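Local coordinates for probable polyketide synthase 1 (Dictyostelium discoideum, PDB 2H84), which produces acylpyrones in vitro, the chain here being the C-terminal type III polyketide synthase domain of a hybrid enzyme that acts as a homodimer, at residues N39-K44 with N74-R79; E49-I54 with D198-S203; V121-T126 with V150-M155; G209-I214 with S333-I338; C231-S236 with V273-D278. All blocks are in the same frame, centred on the assembly; numbering follows the deposited sequence.

Interaction 1. Residues N39-K44 with N74-R79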
# COMPACT_ATOMS: atom_id res chain seq x y z
N ASN A 39 5.98 27.64 -23.45
CA ASN A 39 5.66 27.94 -24.84
C ASN A 39 4.86 26.82 -25.51
O ASN A 39 4.09 27.07 -26.44
CB ASN A 39 6.94 28.20 -25.64
CG ASN A 39 7.67 29.44 -25.16
OD1 ASN A 39 7.08 30.51 -25.07
ND2 ASN A 39 8.96 29.30 -24.86
N ASP A 40 5.04 25.59 -25.04
CA ASP A 40 4.33 24.44 -25.62
C ASP A 40 2.97 24.19 -24.98
O ASP A 40 2.19 23.37 -25.48
CB ASP A 40 5.15 23.16 -25.48
CG ASP A 40 6.45 23.20 -26.25
OD1 ASP A 40 6.48 23.76 -27.37
OD2 ASP A 40 7.45 22.64 -25.76
N PHE A 41 2.68 24.89 -23.89
CA PHE A 41 1.42 24.69 -23.19
C PHE A 41 0.15 24.92 -24.00
O PHE A 41 -0.87 24.28 -23.75
CB PHE A 41 1.38 25.57 -21.94
CG PHE A 41 0.63 24.95 -20.79
CD1 PHE A 41 1.23 23.96 -20.02
CD2 PHE A 41 -0.67 25.33 -20.49
CE1 PHE A 41 0.55 23.36 -18.97
CE2 PHE A 41 -1.36 24.74 -19.44
CZ PHE A 41 -0.75 23.75 -18.69
N SER A 42 0.21 25.83 -24.97
CA SER A 42 -0.97 26.14 -25.77
C SER A 42 -0.66 27.13 -26.87
O SER A 42 0.48 27.53 -27.07
CB SER A 42 -2.07 26.72 -24.90
OG SER A 42 -1.67 27.94 -24.30
N ASP A 43 -1.70 27.54 -27.58
CA ASP A 43 -1.57 28.49 -28.68
C ASP A 43 -2.13 29.84 -28.32
O ASP A 43 -2.62 30.56 -29.19
CB ASP A 43 -2.29 27.98 -29.91
CG ASP A 43 -1.54 26.87 -30.60
OD1 ASP A 43 -2.05 26.35 -31.61
OD2 ASP A 43 -0.43 26.50 -30.16
N LYS A 44 -2.08 30.19 -27.04
CA LYS A 44 -2.60 31.46 -26.57
C LYS A 44 -1.53 32.10 -25.69
O LYS A 44 -1.31 31.66 -24.57
CB LYS A 44 -3.89 31.25 -25.76
CG LYS A 44 -5.14 30.91 -26.59
CD LYS A 44 -4.90 29.70 -27.47
CE LYS A 44 -6.13 29.23 -28.14
NZ LYS A 44 -5.77 28.34 -29.28
N ASN A 74 9.49 14.87 -26.14
CA ASN A 74 8.73 14.83 -24.90
C ASN A 74 7.86 16.07 -24.66
O ASN A 74 7.31 16.23 -23.56
CB ASN A 74 9.67 14.68 -23.71
CG ASN A 74 10.73 13.62 -23.94
OD1 ASN A 74 10.43 12.51 -24.36
ND2 ASN A 74 11.98 13.97 -23.63
N SER A 75 7.75 16.95 -25.65
CA SER A 75 6.96 18.16 -25.49
C SER A 75 5.68 17.84 -24.76
O SER A 75 5.10 16.78 -24.97
CB SER A 75 6.62 18.77 -26.84
OG SER A 75 5.80 19.91 -26.66
N ILE A 76 5.24 18.75 -23.90
CA ILE A 76 4.03 18.55 -23.12
C ILE A 76 2.79 18.62 -24.00
O ILE A 76 1.73 18.11 -23.64
CB ILE A 76 3.92 19.60 -21.99
CG1 ILE A 76 2.85 19.20 -20.97
CG2 ILE A 76 3.59 20.95 -22.58
CD1 ILE A 76 2.91 20.00 -19.70
N LYS A 77 2.92 19.24 -25.17
CA LYS A 77 1.78 19.36 -26.08
C LYS A 77 1.42 18.04 -26.74
O LYS A 77 0.45 17.98 -27.50
CB LYS A 77 2.05 20.40 -27.17
CG LYS A 77 3.12 20.01 -28.17
CD LYS A 77 3.00 20.80 -29.45
CE LYS A 77 4.19 21.71 -29.68
NZ LYS A 77 4.66 21.67 -31.11
N PHE A 78 2.20 17.00 -26.46
CA PHE A 78 1.94 15.68 -27.03
C PHE A 78 1.30 14.75 -26.00
O PHE A 78 0.74 13.71 -26.36
CB PHE A 78 3.24 15.08 -27.55
CG PHE A 78 3.83 15.81 -28.71
CD1 PHE A 78 5.21 15.88 -28.87
CD2 PHE A 78 3.01 16.42 -29.67
CE1 PHE A 78 5.77 16.56 -29.95
CE2 PHE A 78 3.56 17.10 -30.76
CZ PHE A 78 4.94 17.16 -30.89
N ARG A 79 1.38 15.13 -24.73
CA ARG A 79 0.82 14.34 -23.63
C ARG A 79 -0.61 13.87 -23.83
O ARG A 79 -0.97 12.78 -23.38
CB ARG A 79 0.91 15.11 -22.31
CG ARG A 79 2.32 15.25 -21.78
CD ARG A 79 2.61 14.34 -20.57
NE ARG A 79 2.00 13.02 -20.68
CZ ARG A 79 0.98 12.63 -19.94
NH1 ARG A 79 0.45 13.45 -19.05
NH2 ARG A 79 0.46 11.42 -20.12
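D40, of helix 30-40, settles over the turn formed by S75, I76 and K77, while F41 next to it reaches down along the inner side of the same turn. The close-packed part is apolar. D40 CB lies 4.0 Å from I76 CG2, and F41 CE1 comes within 4.2 Å of I76 CD1, the ring and the isoleucine branch meeting at a slant. I76 spreads its two arms over the pair: CG1 stands opposite the backbone N (chi1 -166°) and carries CD1 to the phenylalanine, leaving CG2 for the aspartate. Backbone joins in as well, since D40 O rests 3.4 Å from K77 CB. This join lies in the N-terminal half of the chalcone synthase-like domain, where the long loop leading into helix 84-110 folds back against D40 and F41. The loop is locally wound by backbone bonds from F78 N to S75 O and from R79 N to I76 O, and S75 OG takes a weak bond from K77 N. Behind the buried side, I76 leans on Y69 and F191, F41 packs on V51 of helix 45-56, and R67 binds the carbonyl oxygens of N74 and S75. The outer side is more polar and more open to solvent, with K77 exposed and no clear hydrogen bond across it. D40 OD2 is 3.3 Å from S75 OG, and the K77 chain passes D40 at a slant, CE 3.8 Å from D40 OD1. The lysine bends at its last two torsions, and K77 NZ ends 4.7 Å from D40 OD1, so the opposite charges are near neighbours without contact on the solvent side.

Interaction 2. Residues E49-I54 with D198-S203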
# COMPACT_ATOMS: atom_id res chain seq x y z
N GLU A 49 1.97 32.80 -21.09
CA GLU A 49 2.62 33.73 -20.17
C GLU A 49 2.28 33.37 -18.72
O GLU A 49 3.13 33.44 -17.84
CB GLU A 49 2.17 35.16 -20.47
CG GLU A 49 2.90 35.82 -21.62
CD GLU A 49 4.40 35.83 -21.40
OE1 GLU A 49 5.08 34.90 -21.83
OE2 GLU A 49 4.92 36.78 -20.78
N LYS A 50 1.03 32.98 -18.50
CA LYS A 50 0.58 32.60 -17.17
C LYS A 50 1.40 31.42 -16.64
O LYS A 50 1.62 31.30 -15.44
CB LYS A 50 -0.91 32.25 -17.22
CG LYS A 50 -1.50 31.79 -15.90
CD LYS A 50 -2.98 32.13 -15.83
CE LYS A 50 -3.68 31.72 -17.10
NZ LYS A 50 -5.03 32.29 -17.18
N VAL A 51 1.84 30.55 -17.54
CA VAL A 51 2.65 29.41 -17.15
C VAL A 51 4.03 29.96 -16.83
O VAL A 51 4.57 29.72 -15.75
CB VAL A 51 2.78 28.39 -18.30
CG1 VAL A 51 3.62 27.22 -17.86
CG2 VAL A 51 1.41 27.90 -18.71
N LYS A 52 4.60 30.70 -17.77
CA LYS A 52 5.91 31.31 -17.61
C LYS A 52 6.01 32.00 -16.26
O LYS A 52 7.04 31.93 -15.58
CB LYS A 52 6.13 32.32 -18.73
CG LYS A 52 7.44 33.08 -18.65
CD LYS A 52 7.53 34.14 -19.73
CE LYS A 52 8.82 34.95 -19.64
NZ LYS A 52 8.94 35.93 -20.75
N ARG A 53 4.94 32.68 -15.87
CA ARG A 53 4.88 33.40 -14.60
C ARG A 53 5.04 32.43 -13.42
O ARG A 53 5.93 32.60 -12.57
CB ARG A 53 3.54 34.14 -14.50
CG ARG A 53 3.67 35.61 -14.18
CD ARG A 53 4.60 36.28 -15.15
NE ARG A 53 3.96 36.69 -16.39
CZ ARG A 53 4.62 36.90 -17.52
NH1 ARG A 53 5.92 36.74 -17.60
NH2 ARG A 53 4.03 37.33 -18.59
N ILE A 54 4.17 31.43 -13.39
CA ILE A 54 4.17 30.41 -12.35
C ILE A 54 5.56 29.80 -12.13
O ILE A 54 5.98 29.62 -11.00
CB ILE A 54 3.17 29.29 -12.69
CG1 ILE A 54 1.75 29.78 -12.44
CG2 ILE A 54 3.46 28.04 -11.89
CD1 ILE A 54 0.68 28.83 -12.92
N ASP A 198 -3.89 24.69 -11.26
CA ASP A 198 -3.21 23.58 -10.60
C ASP A 198 -2.43 22.72 -11.58
O ASP A 198 -1.42 22.11 -11.21
CB ASP A 198 -4.21 22.73 -9.80
CG ASP A 198 -5.30 22.11 -10.68
OD1 ASP A 198 -5.55 22.62 -11.79
OD2 ASP A 198 -5.90 21.12 -10.23
N GLN A 199 -2.89 22.67 -12.82
CA GLN A 199 -2.22 21.89 -13.86
C GLN A 199 -0.86 22.54 -14.17
O GLN A 199 0.16 21.86 -14.23
CB GLN A 199 -3.09 21.82 -15.11
CG GLN A 199 -3.33 20.40 -15.59
CD GLN A 199 -3.94 19.51 -14.52
OE1 GLN A 199 -3.82 18.29 -14.59
NE2 GLN A 199 -4.61 20.11 -13.54
N MET A 200 -0.88 23.86 -14.35
CA MET A 200 0.33 24.64 -14.63
C MET A 200 1.30 24.53 -13.45
O MET A 200 2.49 24.27 -13.64
CB MET A 200 -0.02 26.11 -14.87
CG MET A 200 -1.09 26.33 -15.93
SD MET A 200 -1.24 28.04 -16.53
CE MET A 200 -2.38 28.72 -15.39
N VAL A 201 0.78 24.71 -12.24
CA VAL A 201 1.59 24.63 -11.02
C VAL A 201 2.29 23.28 -10.93
O VAL A 201 3.52 23.20 -10.79
CB VAL A 201 0.74 24.79 -9.73
CG1 VAL A 201 1.64 24.72 -8.51
CG2 VAL A 201 -0.03 26.11 -9.76
N ALA A 202 1.49 22.23 -11.02
CA ALA A 202 1.99 20.86 -10.92
C ALA A 202 3.13 20.64 -11.90
O ALA A 202 4.10 19.96 -11.58
CB ALA A 202 0.86 19.88 -11.19
N SER A 203 3.02 21.24 -13.07
CA SER A 203 4.07 21.09 -14.08
C SER A 203 5.29 21.93 -13.74
O SER A 203 6.33 21.80 -14.38
CB SER A 203 3.56 21.50 -15.47
OG SER A 203 3.42 22.91 -15.57
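M200 of helix 197-205 makes an apolar helix-helix contact with K50, V51 and I54 of helix 45-56. The segment axes pass 9.4 Å apart at a signed crossing angle of -45°, a spacing filled mainly by the methionine side chain. M200 CG stands opposite its own carbonyl carbon (chi1 -53°), sending the chain out toward helix 45-56, and a bend at the last torsion turns the methyl along toward K50. Each part of the chain then has its own neighbour. M200 CB lies 3.4 Å from I54 CD1, M200 SD lies 3.4 Å from V51 CG2, and M200 CE lies 3.2 Å from K50 CG, on the aliphatic stem of the lysine. The methionine crosses both K50 and I54 at about a right angle, so its length spans from one to the other with V51 between them. I54 also straddles the next residue: its CG2 is 4.0 Å from V201 CA and its CD1 is 4.2 Å from V201 CG2. No hydrogen bond links the two helices. F41 packs on both V51 and M200, continuing this apolar patch toward helix 30-40, and S203 OG bonds back to M200 O within its own helix. The V201 side chain also lies about 4 Å from a bound hexaethylene glycol, probably from the crystallisation liquor, and about 11 Å, between side chains, from C157, the predicted active-site cysteine. The contact is thus one of the helix-helix packings of a chalcone synthase-type N-terminal half.

Interaction 3. Residues V121-T126 with V150-M155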
# COMPACT_ATOMS: atom_id res chain seq x y z
N VAL A 121 10.26 -2.47 2.68
CA VAL A 121 9.07 -1.67 2.49
C VAL A 121 9.16 -0.78 1.26
O VAL A 121 10.01 0.10 1.17
CB VAL A 121 8.81 -0.76 3.69
CG1 VAL A 121 7.47 -0.01 3.49
CG2 VAL A 121 8.80 -1.57 4.96
N SER A 122 8.24 -1.00 0.33
CA SER A 122 8.16 -0.27 -0.92
C SER A 122 7.05 0.78 -0.79
O SER A 122 6.01 0.50 -0.20
CB SER A 122 7.84 -1.27 -2.04
OG SER A 122 7.43 -0.65 -3.24
N VAL A 123 7.29 1.99 -1.33
CA VAL A 123 6.33 3.10 -1.27
C VAL A 123 6.25 3.93 -2.57
O VAL A 123 7.27 4.35 -3.12
CB VAL A 123 6.70 4.07 -0.11
CG1 VAL A 123 5.76 5.26 -0.10
CG2 VAL A 123 6.64 3.35 1.22
N THR A 124 5.03 4.17 -3.05
CA THR A 124 4.80 4.95 -4.26
C THR A 124 3.31 5.17 -4.48
O THR A 124 2.49 4.45 -3.91
CB THR A 124 5.34 4.26 -5.53
OG1 THR A 124 5.19 5.14 -6.65
CG2 THR A 124 4.59 2.96 -5.80
N SER A 125 2.97 6.18 -5.30
CA SER A 125 1.58 6.50 -5.62
C SER A 125 1.52 7.08 -7.02
O SER A 125 0.47 7.53 -7.47
CB SER A 125 1.00 7.50 -4.64
OG SER A 125 1.12 7.03 -3.31
N THR A 126 2.65 7.06 -7.72
CA THR A 126 2.71 7.59 -9.08
C THR A 126 2.66 6.53 -10.17
O THR A 126 2.84 6.82 -11.33
CB THR A 126 3.98 8.44 -9.29
OG1 THR A 126 5.09 7.85 -8.60
CG2 THR A 126 3.77 9.84 -8.78
N VAL A 150 6.22 -5.34 2.63
CA VAL A 150 5.20 -4.37 3.00
C VAL A 150 5.04 -3.37 1.85
O VAL A 150 5.99 -2.67 1.51
CB VAL A 150 5.61 -3.58 4.26
CG1 VAL A 150 4.53 -2.60 4.63
CG2 VAL A 150 5.86 -4.53 5.40
N SER A 151 3.85 -3.30 1.26
CA SER A 151 3.60 -2.35 0.16
C SER A 151 2.77 -1.13 0.59
O SER A 151 1.55 -1.17 0.53
CB SER A 151 2.88 -3.04 -1.00
OG SER A 151 3.69 -4.00 -1.66
N LEU A 152 3.43 -0.06 1.03
CA LEU A 152 2.72 1.16 1.43
C LEU A 152 2.46 2.02 0.19
O LEU A 152 3.24 2.94 -0.09
CB LEU A 152 3.55 2.00 2.41
CG LEU A 152 3.33 1.98 3.93
CD1 LEU A 152 3.88 3.29 4.50
CD2 LEU A 152 1.85 1.82 4.27
N ASN A 153 1.39 1.74 -0.54
CA ASN A 153 1.10 2.52 -1.73
C ASN A 153 -0.23 3.27 -1.68
O ASN A 153 -1.16 2.90 -0.96
CB ASN A 153 1.12 1.59 -2.94
CG ASN A 153 2.32 0.68 -2.95
OD1 ASN A 153 3.47 1.15 -2.98
ND2 ASN A 153 2.08 -0.63 -2.94
N LEU A 154 -0.31 4.35 -2.46
CA LEU A 154 -1.52 5.16 -2.55
C LEU A 154 -1.73 6.09 -1.37
O LEU A 154 -2.86 6.46 -1.08
CB LEU A 154 -2.76 4.26 -2.72
CG LEU A 154 -2.71 3.26 -3.89
CD1 LEU A 154 -4.07 2.60 -4.07
CD2 LEU A 154 -2.32 3.97 -5.16
N MET A 155 -0.66 6.50 -0.71
CA MET A 155 -0.80 7.41 0.42
C MET A 155 -0.46 8.84 0.02
O MET A 155 -0.69 9.78 0.79
CB MET A 155 0.07 6.96 1.60
CG MET A 155 -0.40 5.65 2.21
SD MET A 155 0.26 5.29 3.82
CE MET A 155 -1.03 5.88 4.85
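S122 joins the two parallel strands through both sides of its backbone: its N bonds to V150 O (3.0 Å) and its O receives L152 N (2.9 Å). Each donor lies nearly on the line of the carbonyl bond, although the L152 N-H itself is bent away from the acceptor (N-H...O 134°). Farther along, T124 O takes L154 N at 3.2 Å, with the donor tilted 21° from the carbonyl plane. On one side of the sheet V121 lies alongside V150, CG2 to CB 3.8 Å, and V123 alongside L152, CG2 to CB 3.6 Å, all pointing the same way; helix 159-171 covers V123 and L152. On the other side N153 leans over T124, bringing OD1 3.5 Å from T124 CG2. The polar ends are fixed from outside. T124 OG1 bonds to T184 O, S151 OG to D132, and S125 OG to G156 N, which precedes C157, the predicted active-site cysteine. N153 ND2 bonds to N153 O of the second subunit, and M155 packs on S151 of that subunit. Strand 119-124, helix 133-141 and strand 148-153 form a beta-alpha-beta crossover of this thiolase-like fold; it leads toward the cysteine loop, and its edge strand 148-153 meets the second subunit.

Interaction 4. Residues G209-I214 with S333-I338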
# COMPACT_ATOMS: atom_id res chain seq x y z
N GLY A 209 12.08 10.95 -8.26
CA GLY A 209 13.20 10.56 -7.43
C GLY A 209 12.90 9.35 -6.57
O GLY A 209 11.75 8.89 -6.49
N SER A 210 13.94 8.83 -5.92
CA SER A 210 13.82 7.66 -5.07
C SER A 210 14.75 7.83 -3.89
O SER A 210 15.90 8.24 -4.06
CB SER A 210 14.22 6.40 -5.84
OG SER A 210 14.04 5.23 -5.06
N ALA A 211 14.26 7.51 -2.70
CA ALA A 211 15.04 7.62 -1.48
C ALA A 211 14.80 6.40 -0.61
O ALA A 211 13.67 5.96 -0.46
CB ALA A 211 14.64 8.87 -0.72
N ALA A 212 15.87 5.84 -0.06
CA ALA A 212 15.73 4.67 0.80
C ALA A 212 16.48 4.86 2.12
O ALA A 212 17.42 5.65 2.20
CB ALA A 212 16.24 3.42 0.08
N TYR A 213 16.04 4.16 3.16
CA TYR A 213 16.71 4.25 4.45
C TYR A 213 16.57 2.95 5.25
O TYR A 213 15.63 2.18 5.05
CB TYR A 213 16.16 5.46 5.23
CG TYR A 213 14.68 5.39 5.54
CD1 TYR A 213 14.22 4.77 6.70
CD2 TYR A 213 13.74 5.92 4.66
CE1 TYR A 213 12.86 4.67 6.98
CE2 TYR A 213 12.37 5.82 4.93
CZ TYR A 213 11.94 5.20 6.09
OH TYR A 213 10.60 5.09 6.36
N ILE A 214 17.54 2.68 6.13
CA ILE A 214 17.50 1.50 6.98
C ILE A 214 17.09 1.99 8.37
O ILE A 214 17.53 3.05 8.82
CB ILE A 214 18.88 0.86 7.10
CG1 ILE A 214 19.48 0.62 5.71
CG2 ILE A 214 18.76 -0.43 7.89
CD1 ILE A 214 18.73 -0.38 4.87
N SER A 333 7.16 14.11 -4.31
CA SER A 333 6.15 13.39 -3.55
C SER A 333 6.80 12.75 -2.31
O SER A 333 7.70 13.32 -1.68
CB SER A 333 5.51 12.29 -4.41
OG SER A 333 4.17 11.99 -4.03
N SER A 334 6.35 11.55 -1.97
CA SER A 334 6.85 10.83 -0.80
C SER A 334 8.35 10.93 -0.52
O SER A 334 8.76 11.09 0.64
CB SER A 334 6.45 9.36 -0.87
OG SER A 334 6.89 8.75 -2.06
N ALA A 335 9.19 10.82 -1.54
CA ALA A 335 10.64 10.86 -1.33
C ALA A 335 11.24 12.17 -0.83
O ALA A 335 12.18 12.15 -0.05
CB ALA A 335 11.35 10.44 -2.62
N SER A 336 10.69 13.29 -1.30
CA SER A 336 11.15 14.63 -0.92
C SER A 336 11.56 14.80 0.55
O SER A 336 12.52 15.51 0.85
CB SER A 336 10.06 15.64 -1.27
OG SER A 336 9.61 15.45 -2.60
N VAL A 337 10.81 14.16 1.44
CA VAL A 337 11.07 14.21 2.88
C VAL A 337 12.41 13.59 3.19
O VAL A 337 13.29 14.21 3.76
CB VAL A 337 10.03 13.39 3.65
CG1 VAL A 337 9.79 14.02 5.00
CG2 VAL A 337 8.75 13.19 2.81
N ILE A 338 12.52 12.32 2.81
CA ILE A 338 13.74 11.55 3.00
C ILE A 338 14.94 12.28 2.39
O ILE A 338 16.00 12.35 3.00
CB ILE A 338 13.60 10.16 2.39
CG1 ILE A 338 12.29 9.52 2.89
CG2 ILE A 338 14.80 9.31 2.73
CD1 ILE A 338 12.19 9.37 4.39
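Strand 209-216 runs extended beneath the first turn of helix 335-345, with A211 and A335 closest in backbone at 5.5 Å between their CA atoms. Alternate strand residues, A211 and Y213, point toward the helix, and from the helix A335 and I338, one turn apart, point back. A211 CB meets A335 CB at 4.1 Å and I338 CG2 at 3.5 Å, the single methyl sitting between the two helix residues. Beside it, G209 lets A335 CB approach its carbonyl, O to CB 4.2 Å. I338 divides its branches between the two strand side chains: CG2 lies over the alanine, while CG1, placed opposite the carbonyl carbon by chi1 -50°, carries CD1 to the tyrosine. Y213 CE2 lies 3.6 Å from I338 CD1, and its CD2 is 4.0 Å from I338 CG2; the tyrosine and isoleucine side chains cross at about a right angle, with the methyl approaching the ring obliquely. The phenol end is held elsewhere, OH bonding to S163 OG of helix 159-171. At the head of helix 335-345, S336 OG bonds back to S333 O, and S333 packs against C157, the predicted active-site cysteine. S210 and A212 turn to the other side of the sheet and meet helix 84-110, so the strand is covered on both faces, as in the layered thiolase fold. No hydrogen bond crosses between strand and helix. The contact between them is apolar packing: small residues at G209, A211 and A335 allow the helix start to come down on the sheet, and the hydroxyl of Y213, the polar end among the side chains that pack here, is satisfied beyond the contact.

Interaction 5. Residues C231-S236 with V273-D278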
# COMPACT_ATOMS: atom_id res chain seq x y z
N CYS A 231 9.27 9.99 18.37
CA CYS A 231 7.85 9.75 18.20
C CYS A 231 7.36 10.40 16.92
O CYS A 231 8.02 11.29 16.36
CB CYS A 231 7.05 10.27 19.40
SG CYS A 231 7.11 12.03 19.63
N SER A 232 6.22 9.94 16.43
CA SER A 232 5.65 10.49 15.20
C SER A 232 4.15 10.29 15.24
O SER A 232 3.67 9.31 15.78
CB SER A 232 6.25 9.79 13.99
OG SER A 232 6.24 8.39 14.16
N ILE A 233 3.43 11.24 14.65
CA ILE A 233 1.96 11.19 14.63
C ILE A 233 1.39 11.55 13.27
O ILE A 233 2.14 11.83 12.33
CB ILE A 233 1.37 12.22 15.63
CG1 ILE A 233 1.91 13.62 15.30
CG2 ILE A 233 1.72 11.84 17.07
CD1 ILE A 233 1.28 14.74 16.08
N ASN A 234 0.06 11.52 13.17
CA ASN A 234 -0.62 11.91 11.93
C ASN A 234 -2.00 12.43 12.26
O ASN A 234 -2.60 12.07 13.27
CB ASN A 234 -0.69 10.75 10.90
CG ASN A 234 -1.62 9.62 11.31
OD1 ASN A 234 -1.81 8.67 10.56
ND2 ASN A 234 -2.21 9.72 12.50
N ARG A 235 -2.51 13.31 11.40
CA ARG A 235 -3.82 13.90 11.63
C ARG A 235 -4.64 13.86 10.35
O ARG A 235 -4.10 13.97 9.25
CB ARG A 235 -3.67 15.36 12.09
CG ARG A 235 -4.97 16.06 12.49
CD ARG A 235 -5.04 16.26 14.00
NE ARG A 235 -4.15 17.32 14.45
CZ ARG A 235 -3.72 17.46 15.70
NH1 ARG A 235 -4.08 16.60 16.64
NH2 ARG A 235 -2.95 18.49 16.02
N SER A 236 -5.96 13.70 10.50
CA SER A 236 -6.84 13.69 9.35
C SER A 236 -7.81 14.86 9.49
O SER A 236 -8.20 15.21 10.61
CB SER A 236 -7.61 12.38 9.27
OG SER A 236 -8.56 12.28 10.30
N VAL A 273 1.65 20.69 15.35
CA VAL A 273 3.01 20.67 15.88
C VAL A 273 2.97 20.65 17.40
O VAL A 273 3.92 20.20 18.04
CB VAL A 273 3.82 21.90 15.46
CG1 VAL A 273 5.24 21.75 15.96
CG2 VAL A 273 3.80 22.06 13.95
N ASP A 274 1.87 21.14 17.97
CA ASP A 274 1.70 21.15 19.41
C ASP A 274 1.41 19.75 19.91
O ASP A 274 1.94 19.33 20.93
CB ASP A 274 0.56 22.09 19.83
CG ASP A 274 1.01 23.53 19.95
OD1 ASP A 274 2.23 23.78 19.89
OD2 ASP A 274 0.15 24.41 20.11
N THR A 275 0.58 19.02 19.18
CA THR A 275 0.25 17.66 19.58
C THR A 275 1.50 16.79 19.52
O THR A 275 1.67 15.90 20.35
CB THR A 275 -0.83 17.05 18.69
OG1 THR A 275 -2.02 17.83 18.80
CG2 THR A 275 -1.13 15.63 19.12
N LEU A 276 2.37 17.05 18.55
CA LEU A 276 3.61 16.30 18.40
C LEU A 276 4.59 16.60 19.54
O LEU A 276 5.23 15.70 20.09
CB LEU A 276 4.29 16.63 17.07
CG LEU A 276 5.65 15.97 16.84
CD1 LEU A 276 5.47 14.47 16.75
CD2 LEU A 276 6.29 16.49 15.56
N LEU A 277 4.70 17.89 19.88
CA LEU A 277 5.60 18.32 20.96
C LEU A 277 5.27 17.76 22.33
O LEU A 277 6.17 17.48 23.12
CB LEU A 277 5.65 19.85 21.05
CG LEU A 277 6.63 20.57 20.13
CD1 LEU A 277 7.05 21.78 20.73
CD2 LEU A 277 7.85 19.89 20.02
N ASP A 278 3.98 17.60 22.62
CA ASP A 278 3.55 17.07 23.91
C ASP A 278 3.93 15.60 24.05
O ASP A 278 4.21 15.12 25.15
CB ASP A 278 2.03 17.22 24.07
CG ASP A 278 1.59 18.67 24.07
OD1 ASP A 278 0.37 18.92 24.21
OD2 ASP A 278 2.46 19.55 23.92
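R235 turns the edge of its guanidinium group to T275, whose hydroxyl lies in the plane of that group. NH1 bonds to T275 OG1 at 3.2 Å with an N-H...O angle of 140°, and NH2 stands 3.0 Å from the same oxygen in a second bond, though its modelled place is less sure. The arginine leaves strand 227-236, and bends at chi2 and chi3 bring the guanidinium edge to T275 OG1. That oxygen also bonds to A271 O, one turn earlier in helix 261-280. Next along the strand, I233 crosses L276 at a slant. Its CG1 sits between the backbone N and carbonyl carbon (chi1 56°), which aims CD1 at the helix backbone: CD1 is 3.6 Å from L276 N, 3.7 Å from L276 CB and 4.0 Å from T275 CG2. L276 reaches back with CD1, 3.9 Å from I233 CG1 and 4.1 Å from C231 SG, so that leucine and isoleucine overlap and the cysteine closes the far end. The three strand residues alternate with ones facing away, while strand and helix axes run at 149° to each other, roughly antiparallel and 8.5 Å apart. L276 also rests on I355 of strand 353-360, two strands along the sheet. Here the helix packs on strand 227-236 by apolar contacts, with polar bonds at the R235 end. R235 NH1 is shared between T275 OG1 and a salt bridge to D146 of the second subunit, so the charge is probably balanced across the dimer interface.

Interactions 1 and 2 touch, their centres 12 Å apart; their segments alternate along the chain, binding successive helices 30-40 and 45-56 to later parts of the N-terminal half. Interactions 3, 4 and 5 share the large mixed sheet. Interaction 3 joins two parallel strands at one end of it, and interaction 4, 11 Å away between centres, ties a more central strand of the N-terminal half to a helix of the C-terminal half near the predicted active-site cysteine. Interaction 5, entirely in that second half, falls between the two segments of interaction 4. Interactions 3 and 5 lie at the dimer interface. Interactions 1 and 5 have centres 43 Å apart, on opposite sides of the chain's centre.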